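Phytase (Debaryomyces castellii, PDB 2GFI) probably hydrolyses inositol hexakisphosphate (phytate), releasing phosphate from the 3-position, as a member of the histidine acid phosphatase family. Local coordinates at residues T228-K233 against N277-Q282; T220-E225 against L352-T357; K98-F103 against L235-A240; Y87-S92 against E249-N254; I33-G38 against P42-K47. All blocks are in the same frame, centred on the assembly; numbering follows the deposited sequence.

Contact 1. Residues T228-K233 against N277-Q282; sequences TEYLTK and NEEFIQ
Y230 and E279 bring the opening turns of helices 229-241 and 277-295 together, their CA atoms 6.0 Å apart, and no hydrogen bond joins the two segments. The Y230 ring fills the interval. Q282 CB lies over one ring face in a CH-pi contact, 3.9 Å from the ring centroid and 20° off the normal, with L231 CG over the opposite face. A chi1 of 75°, with CG between backbone N and carbonyl carbon, turns the ring into this slot. Along one side of the ring, CD1 is 4.0 Å from E279 CB and CE1 3.7 Å from E279 O. Replacing Y230 by an alanine would probably open a gap between the helices and leave Q282 CB without its aromatic partner. The carboxylate of E279 is engaged elsewhere, OE2 in a salt bridge with R237 and OE1 in a hydrogen bond with T276 N. Between the segments, then, the ring meets aliphatic carbons and a backbone carbonyl, the acid being drawn off to an arginine.

Contact 2. Residues T220-E225 against L352-T357; sequences TAIVDE and LPVDYT
V354 reaches from the loop 352-357 to meet I222 and E225, and its two methyl groups divide the work. The tight part is at CG1, which lies 3.4 Å from I222 O and 3.8 Å from I222 CG2; the two side chains meet at about a right angle. I222 places CG2 anti to its backbone N, chi1 being -64° for CG1, and this branch, not the longer one, does the touching. Its carbonyl O also accepts the backbone N of E225 at 3.0 Å, closing the turn against which the valine rests. The loose side belongs to E225, an exposed residue whose CB is 3.8 Å from V354 CG2 and whose OE1 meets the same methyl at 3.6 Å, an acid group brushing a hydrocarbon surface. With a glycine in place of V354, both methyl contacts go, and the loop would probably lose its hold on I222 and E225, leaving a shallow gap between them. Both segments are backed by helix 277-295: V223 packs on Y293, L352 rests on Y285, L289 and Y292, and the carbonyls of P353 and L352 bind the hydroxyls of Y285 and Y293.

Contact 3. Residues K98-F103 against L235-A240; sequences KGELAF and LNRFKA
E100 and R237 form the polar half of this contact, a salt bridge between the loop after helix 77-91 and helix 229-241. R237 NE donates to E100 OE2 over 2.6 Å in a nearly straight bond, with an N-H...O angle of 165°. The oxygen lies close to the guanidinium plane, but the arginine reaches it from the syn side, tilted out of the carboxylate plane; the carboxylate and guanidinium planes are 45° apart. A bend at chi3 (63°) turns NE toward the carboxylate. The terminal nitrogens are occupied elsewhere: NH1 makes a salt bridge with E279 and NH2 a hydrogen bond with I274 O.

The same E100 oxygen also has an aromatic neighbour. OE2 sits at the edge of the F238 ring, near its plane, 3.2 Å from CE1, where the positively polarised ring hydrogens suit a carboxylate.

The apolar half is L101 against F238, crossing at about a right angle, with CD1 3.8 Å from F238 CB; I274 packs on both side chains. R237, gripped through all three of its guanidinium nitrogens, is thus held in rotation, and it probably keeps both E100 and E279 ionised while tying the loop, helix 229-241 and helix 277-295 into one charge network.

Contact 4. Residues Y87-S92 against E249-N254; sequences YEKLMS and EDDVSN
D251 OD2 is gripped twice, by the ammonium group of K89 and by the backbone N of T248. The lysine bond is a salt bridge, with NZ 2.6 Å from OD2 and approaching on the syn lone pair. OD1 is well behind, 3.8 Å from K89 NZ, which makes the pairing one-sided and not forked. The lysine chain lies near the same oxygen as well, its CE 3.0 Å from D251 OD2 and its CD 3.5 Å away. A turn at chi3 (80°) bends the otherwise extended lysine and delivers its end to the aspartate, the two side chains crossing at about a right angle.

The second bond places D251 in a helix-start motif. It is the third residue of helix 249-266, and its carboxylate accepts the amide of the residue just before that helix, as in one half of a capping box. The amide-rich helix start and the lysine would both be expected to stabilise the negative charge of this buried side chain.

Across the contact the helices stand well apart, K89 CA and D251 CA being 9.0 Å from each other, and between these two segments K89 and D251 make the only contact. I247 packs against K89 and L90, and V86 of helix 77-91 touches D251.

Contact 5. Residues I33-G38 against P42-K47; sequences IIRFLG and PYIQNK
R35 threads its guanidinium group between I44 and K47. The I44 methyl CD1 lies over the centre of one face, 3.5 Å from CZ, and K47 CG covers the opposite face, 3.6 Å from NE. At the edge, NH2 donates in the guanidinium plane to Q45 O, 3.3 Å away at 160°; a bend at chi2 (-134°) swings the arginine chain to that carbonyl. NH1 makes a weak bond to E29 O. The flat cation is thus sandwiched between aliphatic chains while its rim serves polar atoms.

Both segments lie in the loop that precedes strand 59-69 of the histidine phosphatase fold; the Y43 side chain lies about 10 Å from that of H70, the predicted nucleophile.

I34 packs beside this sandwich, its CG2 3.6 Å from I44 CG2. Its CD1 meets P42 CB at 3.9 Å. S27 of the second subunit also hydrogen-bonds Q45 O and forms a weak bond with R35 NH2.

In the fold
Contact 5, nearest the centre of the molecule, closes along the chain before the others open. Contact 1 is nested inside the loop closed by contact 2, contact 3 inside that of contact 4, and contact 1 crosses both 3 and 4. Helix 229-241 serves contacts 1 and 3, whose centres are 15 Å apart and which the E279-R237 salt bridge links. The same helix packs on helix 249-266, where L231 and L235 join contacts 1 and 3 to contact 4. Contact 2 touches contact 1 through Q282 and T357, and contact 5 does so through I33 and F36 against F280. Contacts 1, 2 and 5 have residues packed against the second subunit, so this part of the fold borders the subunit interface.

Contact 1. Residues T228-K233 against N277-Q282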
# COMPACT_ATOMS: atom_id res chain seq x y z
N THR A 228 17.78 -18.35 25.69
CA THR A 228 18.07 -16.92 25.92
C THR A 228 19.33 -16.55 25.17
O THR A 228 19.80 -15.44 25.28
CB THR A 228 18.30 -16.61 27.43
OG1 THR A 228 19.24 -17.55 27.97
CG2 THR A 228 17.05 -16.82 28.26
N GLU A 229 19.87 -17.48 24.40
CA GLU A 229 21.12 -17.27 23.68
C GLU A 229 21.07 -16.05 22.76
O GLU A 229 22.04 -15.34 22.62
CB GLU A 229 21.50 -18.52 22.89
CG GLU A 229 21.55 -19.75 23.81
CD GLU A 229 21.68 -21.07 23.05
OE1 GLU A 229 22.81 -21.28 22.53
OE2 GLU A 229 20.65 -21.88 23.01
N TYR A 230 19.91 -15.79 22.17
CA TYR A 230 19.77 -14.66 21.27
C TYR A 230 20.03 -13.36 22.04
O TYR A 230 20.48 -12.39 21.47
CB TYR A 230 18.39 -14.67 20.59
CG TYR A 230 17.26 -14.25 21.48
CD1 TYR A 230 16.85 -12.92 21.53
CD2 TYR A 230 16.58 -15.17 22.28
CE1 TYR A 230 15.78 -12.52 22.34
CE2 TYR A 230 15.51 -14.78 23.08
CZ TYR A 230 15.13 -13.45 23.12
OH TYR A 230 14.11 -13.02 23.94
N LEU A 231 19.73 -13.36 23.34
CA LEU A 231 19.97 -12.19 24.20
C LEU A 231 21.46 -11.95 24.36
O LEU A 231 21.94 -10.82 24.20
CB LEU A 231 19.29 -12.33 25.56
CG LEU A 231 17.75 -12.36 25.51
CD1 LEU A 231 17.24 -12.82 26.87
CD2 LEU A 231 17.14 -11.01 25.10
N THR A 232 22.20 -13.03 24.59
CA THR A 232 23.64 -12.95 24.70
C THR A 232 24.26 -12.46 23.40
O THR A 232 25.16 -11.61 23.43
CB THR A 232 24.17 -14.30 25.04
OG1 THR A 232 23.54 -14.72 26.25
CG2 THR A 232 25.66 -14.23 25.37
N LYS A 233 23.76 -12.97 22.28
CA LYS A 233 24.30 -12.56 21.00
C LYS A 233 23.99 -11.10 20.76
O LYS A 233 24.85 -10.37 20.29
CB LYS A 233 23.76 -13.41 19.85
CG LYS A 233 24.16 -14.89 19.94
CD LYS A 233 23.42 -15.71 18.88
CE LYS A 233 24.17 -16.98 18.54
NZ LYS A 233 23.92 -18.01 19.59
N ASN A 277 15.33 -9.36 12.99
CA ASN A 277 14.08 -10.11 12.93
C ASN A 277 14.16 -11.40 13.74
O ASN A 277 13.25 -11.78 14.46
CB ASN A 277 13.71 -10.44 11.48
CG ASN A 277 13.25 -9.23 10.72
OD1 ASN A 277 13.73 -8.11 10.96
ND2 ASN A 277 12.29 -9.43 9.82
N GLU A 278 15.30 -12.06 13.62
CA GLU A 278 15.50 -13.33 14.28
C GLU A 278 15.44 -13.18 15.82
O GLU A 278 14.94 -14.05 16.50
CB GLU A 278 16.78 -13.96 13.75
CG GLU A 278 17.41 -14.99 14.66
CD GLU A 278 18.54 -15.74 13.98
OE1 GLU A 278 19.30 -15.12 13.19
OE2 GLU A 278 18.65 -16.96 14.25
N GLU A 279 15.87 -12.04 16.36
CA GLU A 279 15.79 -11.79 17.78
C GLU A 279 14.37 -11.48 18.19
O GLU A 279 13.91 -12.00 19.20
CB GLU A 279 16.75 -10.68 18.20
CG GLU A 279 18.19 -11.15 18.12
CD GLU A 279 19.22 -10.07 17.84
OE1 GLU A 279 18.89 -8.87 17.56
OE2 GLU A 279 20.43 -10.47 17.86
N PHE A 280 13.68 -10.64 17.43
CA PHE A 280 12.28 -10.36 17.70
C PHE A 280 11.46 -11.62 17.71
O PHE A 280 10.58 -11.79 18.56
CB PHE A 280 11.68 -9.46 16.60
CG PHE A 280 12.04 -8.03 16.72
CD1 PHE A 280 11.62 -7.29 17.81
CD2 PHE A 280 12.75 -7.41 15.71
CE1 PHE A 280 11.95 -5.92 17.92
CE2 PHE A 280 13.09 -6.07 15.80
CZ PHE A 280 12.69 -5.32 16.91
N ILE A 281 11.70 -12.51 16.75
CA ILE A 281 10.91 -13.73 16.65
C ILE A 281 11.11 -14.65 17.87
O ILE A 281 10.16 -15.30 18.36
CB ILE A 281 11.25 -14.44 15.32
CG1 ILE A 281 10.64 -13.66 14.14
CG2 ILE A 281 10.82 -15.86 15.33
CD1 ILE A 281 11.21 -14.06 12.75
N GLN A 282 12.33 -14.71 18.38
CA GLN A 282 12.60 -15.52 19.57
C GLN A 282 12.06 -14.82 20.80
O GLN A 282 11.45 -15.45 21.66
CB GLN A 282 14.09 -15.79 19.72
CG GLN A 282 14.56 -16.78 18.72
CD GLN A 282 16.05 -16.76 18.58
OE1 GLN A 282 16.60 -15.84 17.95
NE2 GLN A 282 16.72 -17.74 19.14

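Contact 2. Residues T220-E225 against L352-T357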
# COMPACT_ATOMS: atom_id res chain seq x y z
N THR A 220 6.61 -21.30 35.43
CA THR A 220 7.75 -20.47 35.08
C THR A 220 9.01 -21.27 34.75
O THR A 220 9.73 -20.88 33.84
CB THR A 220 8.05 -19.42 36.18
OG1 THR A 220 7.88 -20.04 37.45
CG2 THR A 220 6.96 -18.34 36.20
N ALA A 221 9.27 -22.37 35.46
CA ALA A 221 10.48 -23.17 35.24
C ALA A 221 10.51 -23.82 33.85
O ALA A 221 11.58 -23.90 33.24
CB ALA A 221 10.68 -24.24 36.36
N ILE A 222 9.35 -24.28 33.38
CA ILE A 222 9.16 -24.75 31.99
C ILE A 222 9.49 -23.63 31.02
O ILE A 222 10.31 -23.77 30.11
CB ILE A 222 7.70 -25.20 31.75
CG1 ILE A 222 7.35 -26.41 32.63
CG2 ILE A 222 7.51 -25.52 30.28
CD1 ILE A 222 5.86 -26.93 32.52
N VAL A 223 8.83 -22.50 31.23
CA VAL A 223 8.98 -21.35 30.34
C VAL A 223 10.44 -20.91 30.24
O VAL A 223 10.92 -20.61 29.14
CB VAL A 223 8.03 -20.20 30.76
CG1 VAL A 223 8.43 -18.91 30.10
CG2 VAL A 223 6.59 -20.59 30.44
N ASP A 224 11.13 -20.94 31.37
CA ASP A 224 12.52 -20.52 31.47
C ASP A 224 13.50 -21.46 30.76
O ASP A 224 14.64 -21.10 30.54
CB ASP A 224 12.91 -20.32 32.94
CG ASP A 224 12.27 -19.07 33.56
OD1 ASP A 224 11.65 -18.25 32.83
OD2 ASP A 224 12.33 -18.82 34.78
N GLU A 225 13.06 -22.65 30.40
CA GLU A 225 13.86 -23.54 29.56
C GLU A 225 14.11 -23.01 28.15
O GLU A 225 15.10 -23.38 27.50
CB GLU A 225 13.21 -24.92 29.46
CG GLU A 225 13.16 -25.67 30.78
CD GLU A 225 12.52 -27.04 30.61
OE1 GLU A 225 12.89 -27.77 29.64
OE2 GLU A 225 11.62 -27.38 31.41
N LEU A 352 3.05 -25.90 24.40
CA LEU A 352 4.07 -25.34 23.55
C LEU A 352 5.42 -25.95 23.87
O LEU A 352 5.72 -26.20 25.04
CB LEU A 352 4.10 -23.82 23.71
CG LEU A 352 3.24 -23.05 22.70
CD1 LEU A 352 1.76 -23.52 22.71
CD2 LEU A 352 3.33 -21.55 22.97
N PRO A 353 6.23 -26.22 22.86
CA PRO A 353 7.57 -26.70 23.11
C PRO A 353 8.43 -25.56 23.61
O PRO A 353 8.13 -24.38 23.34
CB PRO A 353 8.03 -27.15 21.73
CG PRO A 353 7.27 -26.24 20.76
CD PRO A 353 5.94 -26.07 21.41
N VAL A 354 9.49 -25.90 24.35
CA VAL A 354 10.44 -24.93 24.88
C VAL A 354 11.83 -25.16 24.32
O VAL A 354 12.69 -24.28 24.39
CB VAL A 354 10.50 -25.00 26.43
CG1 VAL A 354 9.17 -24.55 27.01
CG2 VAL A 354 10.89 -26.44 26.93
N ASP A 355 12.06 -26.33 23.73
CA ASP A 355 13.42 -26.73 23.40
C ASP A 355 13.76 -26.37 21.96
O ASP A 355 14.86 -26.60 21.48
CB ASP A 355 13.64 -28.23 23.72
CG ASP A 355 12.71 -29.14 22.91
OD1 ASP A 355 11.49 -28.82 22.75
OD2 ASP A 355 13.10 -30.21 22.40
N TYR A 356 12.81 -25.76 21.26
CA TYR A 356 13.10 -25.16 19.98
C TYR A 356 12.08 -24.07 19.72
O TYR A 356 11.17 -23.90 20.51
CB TYR A 356 13.07 -26.22 18.87
CG TYR A 356 11.67 -26.72 18.56
CD1 TYR A 356 11.00 -26.28 17.40
CD2 TYR A 356 11.02 -27.63 19.41
CE1 TYR A 356 9.71 -26.74 17.12
CE2 TYR A 356 9.75 -28.12 19.10
CZ TYR A 356 9.10 -27.66 17.97
OH TYR A 356 7.84 -28.14 17.67
N THR A 357 12.23 -23.35 18.61
CA THR A 357 11.27 -22.33 18.21
C THR A 357 10.38 -22.92 17.10
O THR A 357 10.86 -23.23 16.01
CB THR A 357 11.97 -21.04 17.73
OG1 THR A 357 12.94 -20.65 18.71
CG2 THR A 357 10.98 -19.85 17.63

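Contact 3. Residues K98-F103 against L235-A240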
# COMPACT_ATOMS: atom_id res chain seq x y z
N LYS A 98 28.27 3.78 19.48
CA LYS A 98 28.42 3.59 18.04
C LYS A 98 27.47 2.48 17.63
O LYS A 98 26.86 1.87 18.49
CB LYS A 98 29.88 3.26 17.66
CG LYS A 98 30.83 4.49 17.88
CD LYS A 98 32.23 4.30 17.28
CE LYS A 98 32.98 3.14 17.95
NZ LYS A 98 33.06 3.33 19.42
N GLY A 99 27.33 2.22 16.31
CA GLY A 99 26.46 1.17 15.82
C GLY A 99 24.97 1.42 16.08
O GLY A 99 24.48 2.55 16.03
N GLU A 100 24.25 0.34 16.34
CA GLU A 100 22.80 0.40 16.58
C GLU A 100 22.44 1.28 17.74
O GLU A 100 21.34 1.78 17.79
CB GLU A 100 22.21 -0.97 16.91
CG GLU A 100 22.61 -2.08 15.99
CD GLU A 100 23.54 -3.03 16.69
OE1 GLU A 100 24.74 -2.67 16.99
OE2 GLU A 100 23.04 -4.14 16.95
N LEU A 101 23.34 1.40 18.72
CA LEU A 101 23.01 2.16 19.94
C LEU A 101 23.39 3.64 19.85
O LEU A 101 23.20 4.38 20.81
CB LEU A 101 23.65 1.51 21.17
CG LEU A 101 23.20 0.08 21.50
CD1 LEU A 101 23.88 -0.36 22.78
CD2 LEU A 101 21.69 -0.00 21.63
N ALA A 102 23.86 4.09 18.69
CA ALA A 102 24.33 5.49 18.55
C ALA A 102 23.29 6.55 18.88
O ALA A 102 23.63 7.64 19.34
CB ALA A 102 24.94 5.76 17.16
N PHE A 103 22.02 6.26 18.60
CA PHE A 103 20.97 7.25 18.85
C PHE A 103 20.96 7.66 20.33
O PHE A 103 20.39 8.71 20.68
CB PHE A 103 19.59 6.68 18.46
CG PHE A 103 19.18 5.48 19.30
CD1 PHE A 103 18.45 5.66 20.47
CD2 PHE A 103 19.53 4.18 18.92
CE1 PHE A 103 18.07 4.56 21.25
CE2 PHE A 103 19.18 3.09 19.71
CZ PHE A 103 18.41 3.27 20.85
N LEU A 235 23.45 -8.72 23.03
CA LEU A 235 24.35 -8.05 23.96
C LEU A 235 25.79 -7.99 23.46
O LEU A 235 26.40 -6.93 23.44
CB LEU A 235 24.29 -8.74 25.33
CG LEU A 235 25.02 -8.04 26.48
CD1 LEU A 235 24.54 -6.57 26.67
CD2 LEU A 235 24.84 -8.82 27.74
N ASN A 236 26.32 -9.12 23.03
CA ASN A 236 27.69 -9.14 22.51
C ASN A 236 27.83 -8.24 21.32
O ASN A 236 28.87 -7.64 21.15
CB ASN A 236 28.16 -10.55 22.14
CG ASN A 236 28.30 -11.42 23.33
OD1 ASN A 236 28.43 -10.93 24.44
ND2 ASN A 236 28.24 -12.72 23.13
N ARG A 237 26.78 -8.13 20.51
CA ARG A 237 26.83 -7.20 19.38
C ARG A 237 26.91 -5.75 19.86
O ARG A 237 27.64 -4.93 19.30
CB ARG A 237 25.65 -7.40 18.44
CG ARG A 237 25.75 -6.64 17.14
CD ARG A 237 24.61 -7.02 16.14
NE ARG A 237 23.28 -6.69 16.65
CZ ARG A 237 22.34 -7.54 17.07
NH1 ARG A 237 22.53 -8.87 17.04
NH2 ARG A 237 21.18 -7.05 17.52
N PHE A 238 26.16 -5.45 20.90
CA PHE A 238 26.11 -4.10 21.47
C PHE A 238 27.47 -3.79 22.08
O PHE A 238 27.99 -2.68 21.92
CB PHE A 238 24.99 -4.02 22.51
CG PHE A 238 23.61 -4.26 21.92
CD1 PHE A 238 23.40 -4.14 20.54
CD2 PHE A 238 22.55 -4.62 22.74
CE1 PHE A 238 22.14 -4.36 20.00
CE2 PHE A 238 21.29 -4.84 22.20
CZ PHE A 238 21.08 -4.72 20.82
N LYS A 239 28.05 -4.79 22.73
CA LYS A 239 29.36 -4.64 23.39
C LYS A 239 30.45 -4.45 22.37
O LYS A 239 31.33 -3.63 22.57
CB LYS A 239 29.68 -5.84 24.30
CG LYS A 239 28.84 -5.85 25.55
CD LYS A 239 29.19 -7.04 26.46
CE LYS A 239 28.46 -6.92 27.78
NZ LYS A 239 28.61 -8.15 28.62
N ALA A 240 30.35 -5.16 21.24
CA ALA A 240 31.37 -5.13 20.19
C ALA A 240 31.58 -3.72 19.64
O ALA A 240 32.70 -3.32 19.29
CB ALA A 240 30.99 -6.10 19.04

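Contact 4. Residues Y87-S92 against E249-N254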
# COMPACT_ATOMS: atom_id res chain seq x y z
N TYR A 87 17.55 2.55 30.78
CA TYR A 87 17.91 3.81 30.17
C TYR A 87 19.09 4.46 30.92
O TYR A 87 20.01 4.99 30.29
CB TYR A 87 16.70 4.76 30.19
CG TYR A 87 17.01 6.18 29.74
CD1 TYR A 87 16.97 6.55 28.39
CD2 TYR A 87 17.33 7.17 30.69
CE1 TYR A 87 17.25 7.88 27.98
CE2 TYR A 87 17.59 8.47 30.32
CZ TYR A 87 17.56 8.81 28.96
OH TYR A 87 17.84 10.10 28.63
N GLU A 88 19.03 4.42 32.26
CA GLU A 88 20.03 5.03 33.12
C GLU A 88 21.36 4.27 33.04
O GLU A 88 22.40 4.91 32.98
CB GLU A 88 19.51 5.13 34.57
CG GLU A 88 18.53 6.29 34.83
CD GLU A 88 19.00 7.66 34.30
OE1 GLU A 88 20.22 7.93 34.21
OE2 GLU A 88 18.14 8.52 33.98
N LYS A 89 21.32 2.93 33.03
CA LYS A 89 22.51 2.12 32.75
C LYS A 89 23.14 2.53 31.42
O LYS A 89 24.34 2.73 31.35
CB LYS A 89 22.22 0.61 32.76
CG LYS A 89 22.08 0.06 34.16
CD LYS A 89 21.64 -1.40 34.23
CE LYS A 89 22.82 -2.35 34.00
NZ LYS A 89 22.45 -3.75 34.40
N LEU A 90 22.32 2.71 30.37
CA LEU A 90 22.84 3.09 29.07
C LEU A 90 23.42 4.48 29.12
O LEU A 90 24.52 4.71 28.61
CB LEU A 90 21.77 3.01 27.97
CG LEU A 90 21.24 1.61 27.68
CD1 LEU A 90 20.05 1.69 26.81
CD2 LEU A 90 22.32 0.74 27.08
N MET A 91 22.70 5.42 29.73
CA MET A 91 23.20 6.80 29.82
C MET A 91 24.50 6.95 30.61
O MET A 91 25.23 7.91 30.42
CB MET A 91 22.13 7.77 30.34
CG MET A 91 20.94 7.99 29.39
SD MET A 91 21.29 8.50 27.66
CE MET A 91 21.08 6.97 26.81
N SER A 92 24.83 5.98 31.46
CA SER A 92 25.99 6.14 32.32
C SER A 92 27.23 5.45 31.74
O SER A 92 28.32 5.49 32.34
CB SER A 92 25.66 5.63 33.72
OG SER A 92 25.67 4.22 33.69
N GLU A 249 21.71 -9.35 29.84
CA GLU A 249 20.77 -10.04 28.99
C GLU A 249 19.35 -9.68 29.38
O GLU A 249 18.54 -9.47 28.51
CB GLU A 249 20.96 -11.54 29.12
CG GLU A 249 21.96 -12.11 28.15
CD GLU A 249 23.36 -12.26 28.72
OE1 GLU A 249 23.68 -11.58 29.71
OE2 GLU A 249 24.13 -13.08 28.17
N ASP A 250 19.10 -9.60 30.70
CA ASP A 250 17.88 -9.08 31.30
C ASP A 250 17.52 -7.69 30.81
O ASP A 250 16.37 -7.43 30.53
CB ASP A 250 18.00 -9.02 32.85
CG ASP A 250 16.69 -8.55 33.55
OD1 ASP A 250 15.63 -9.21 33.28
OD2 ASP A 250 16.61 -7.55 34.39
N ASP A 251 18.50 -6.79 30.79
CA ASP A 251 18.34 -5.45 30.23
C ASP A 251 17.91 -5.48 28.77
O ASP A 251 16.94 -4.83 28.41
CB ASP A 251 19.65 -4.67 30.38
CG ASP A 251 20.03 -4.44 31.85
OD1 ASP A 251 19.12 -4.53 32.72
OD2 ASP A 251 21.19 -4.20 32.22
N VAL A 252 18.65 -6.23 27.97
CA VAL A 252 18.41 -6.42 26.56
C VAL A 252 16.99 -6.98 26.37
O VAL A 252 16.25 -6.48 25.55
CB VAL A 252 19.46 -7.35 25.92
CG1 VAL A 252 19.13 -7.62 24.44
CG2 VAL A 252 20.87 -6.77 26.07
N SER A 253 16.61 -7.96 27.15
CA SER A 253 15.28 -8.51 27.09
C SER A 253 14.19 -7.45 27.32
O SER A 253 13.16 -7.48 26.69
CB SER A 253 15.14 -9.59 28.12
OG SER A 253 13.88 -10.20 27.95
N ASN A 254 14.46 -6.50 28.22
CA ASN A 254 13.58 -5.39 28.51
C ASN A 254 13.55 -4.33 27.43
O ASN A 254 12.64 -3.52 27.34
CB ASN A 254 13.99 -4.78 29.86
CG ASN A 254 13.52 -5.62 31.02
OD1 ASN A 254 14.17 -5.71 32.07
ND2 ASN A 254 12.38 -6.25 30.83

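Contact 5. Residues I33-G38 against P42-K47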
# COMPACT_ATOMS: atom_id res chain seq x y z
N ILE A 33 6.44 -5.51 13.03
CA ILE A 33 7.15 -5.46 14.32
C ILE A 33 6.17 -5.76 15.48
O ILE A 33 6.49 -6.50 16.42
CB ILE A 33 7.87 -4.04 14.42
CG1 ILE A 33 8.95 -3.90 15.53
CG2 ILE A 33 6.91 -2.92 14.61
CD1 ILE A 33 9.45 -5.18 15.99
N ILE A 34 4.95 -5.21 15.39
CA ILE A 34 3.94 -5.46 16.39
C ILE A 34 3.77 -6.95 16.70
O ILE A 34 3.58 -7.32 17.87
CB ILE A 34 2.60 -4.84 16.00
CG1 ILE A 34 2.76 -3.33 15.85
CG2 ILE A 34 1.53 -5.15 17.05
CD1 ILE A 34 1.53 -2.63 15.36
N ARG A 35 3.84 -7.79 15.67
CA ARG A 35 3.54 -9.20 15.87
C ARG A 35 4.61 -9.88 16.71
O ARG A 35 4.38 -10.99 17.19
CB ARG A 35 3.22 -9.94 14.53
CG ARG A 35 1.87 -9.48 13.93
CD ARG A 35 0.86 -10.57 13.41
NE ARG A 35 -0.27 -9.94 12.67
CZ ARG A 35 -0.07 -9.27 11.50
NH1 ARG A 35 1.19 -9.18 11.00
NH2 ARG A 35 -1.07 -8.71 10.81
N PHE A 36 5.75 -9.21 16.91
CA PHE A 36 6.86 -9.79 17.68
C PHE A 36 7.03 -9.16 19.04
O PHE A 36 7.94 -9.55 19.80
CB PHE A 36 8.17 -9.71 16.90
CG PHE A 36 8.05 -10.28 15.53
CD1 PHE A 36 7.62 -11.59 15.36
CD2 PHE A 36 8.28 -9.49 14.43
CE1 PHE A 36 7.45 -12.11 14.10
CE2 PHE A 36 8.11 -10.02 13.14
CZ PHE A 36 7.69 -11.32 12.98
N LEU A 37 6.15 -8.19 19.35
CA LEU A 37 6.30 -7.42 20.60
C LEU A 37 5.37 -7.87 21.70
O LEU A 37 5.20 -7.17 22.69
CB LEU A 37 6.23 -5.91 20.35
CG LEU A 37 7.43 -5.44 19.52
CD1 LEU A 37 7.27 -3.97 19.10
CD2 LEU A 37 8.70 -5.67 20.28
N GLY A 38 4.76 -9.05 21.52
CA GLY A 38 4.06 -9.73 22.62
C GLY A 38 2.76 -9.09 23.10
O GLY A 38 2.35 -9.34 24.22
N PRO A 42 1.37 -1.36 19.44
CA PRO A 42 0.03 -0.98 19.03
C PRO A 42 -0.87 -2.13 18.54
O PRO A 42 -0.39 -3.25 18.25
CB PRO A 42 0.27 0.07 17.93
CG PRO A 42 1.62 0.67 18.33
CD PRO A 42 2.40 -0.57 18.74
N TYR A 43 -2.18 -1.84 18.46
CA TYR A 43 -3.14 -2.77 17.91
C TYR A 43 -2.69 -3.27 16.55
O TYR A 43 -2.14 -2.51 15.73
CB TYR A 43 -4.51 -2.08 17.72
CG TYR A 43 -5.53 -3.04 17.19
CD1 TYR A 43 -5.93 -4.14 17.93
CD2 TYR A 43 -6.07 -2.87 15.92
CE1 TYR A 43 -6.86 -5.04 17.43
CE2 TYR A 43 -7.01 -3.74 15.42
CZ TYR A 43 -7.38 -4.83 16.17
OH TYR A 43 -8.32 -5.71 15.62
N ILE A 44 -2.94 -4.56 16.31
CA ILE A 44 -2.83 -5.11 14.98
C ILE A 44 -3.90 -6.17 14.80
O ILE A 44 -4.22 -6.92 15.72
CB ILE A 44 -1.39 -5.68 14.73
CG1 ILE A 44 -1.13 -5.85 13.23
CG2 ILE A 44 -1.16 -6.95 15.56
CD1 ILE A 44 0.32 -6.13 12.88
N GLN A 45 -4.45 -6.23 13.59
CA GLN A 45 -5.49 -7.19 13.24
C GLN A 45 -4.91 -8.58 13.12
O GLN A 45 -3.78 -8.78 12.65
CB GLN A 45 -6.17 -6.81 11.92
CG GLN A 45 -6.85 -5.46 11.97
CD GLN A 45 -7.48 -5.08 10.67
OE1 GLN A 45 -7.11 -5.58 9.60
NE2 GLN A 45 -8.43 -4.18 10.73
N ASN A 46 -5.71 -9.55 13.54
CA ASN A 46 -5.33 -10.92 13.47
C ASN A 46 -5.06 -11.28 11.99
O ASN A 46 -5.76 -10.78 11.10
CB ASN A 46 -6.46 -11.72 14.07
CG ASN A 46 -6.18 -13.19 14.11
OD1 ASN A 46 -6.18 -13.84 13.08
ND2 ASN A 46 -5.94 -13.73 15.31
N LYS A 47 -4.04 -12.11 11.73
CA LYS A 47 -3.71 -12.46 10.33
C LYS A 47 -4.96 -13.00 9.59
O LYS A 47 -5.18 -12.65 8.44
CB LYS A 47 -2.52 -13.42 10.24
CG LYS A 47 -1.24 -12.92 10.98
CD LYS A 47 -0.03 -13.95 10.88
CE LYS A 47 1.34 -13.17 10.85
NZ LYS A 47 2.56 -14.01 10.51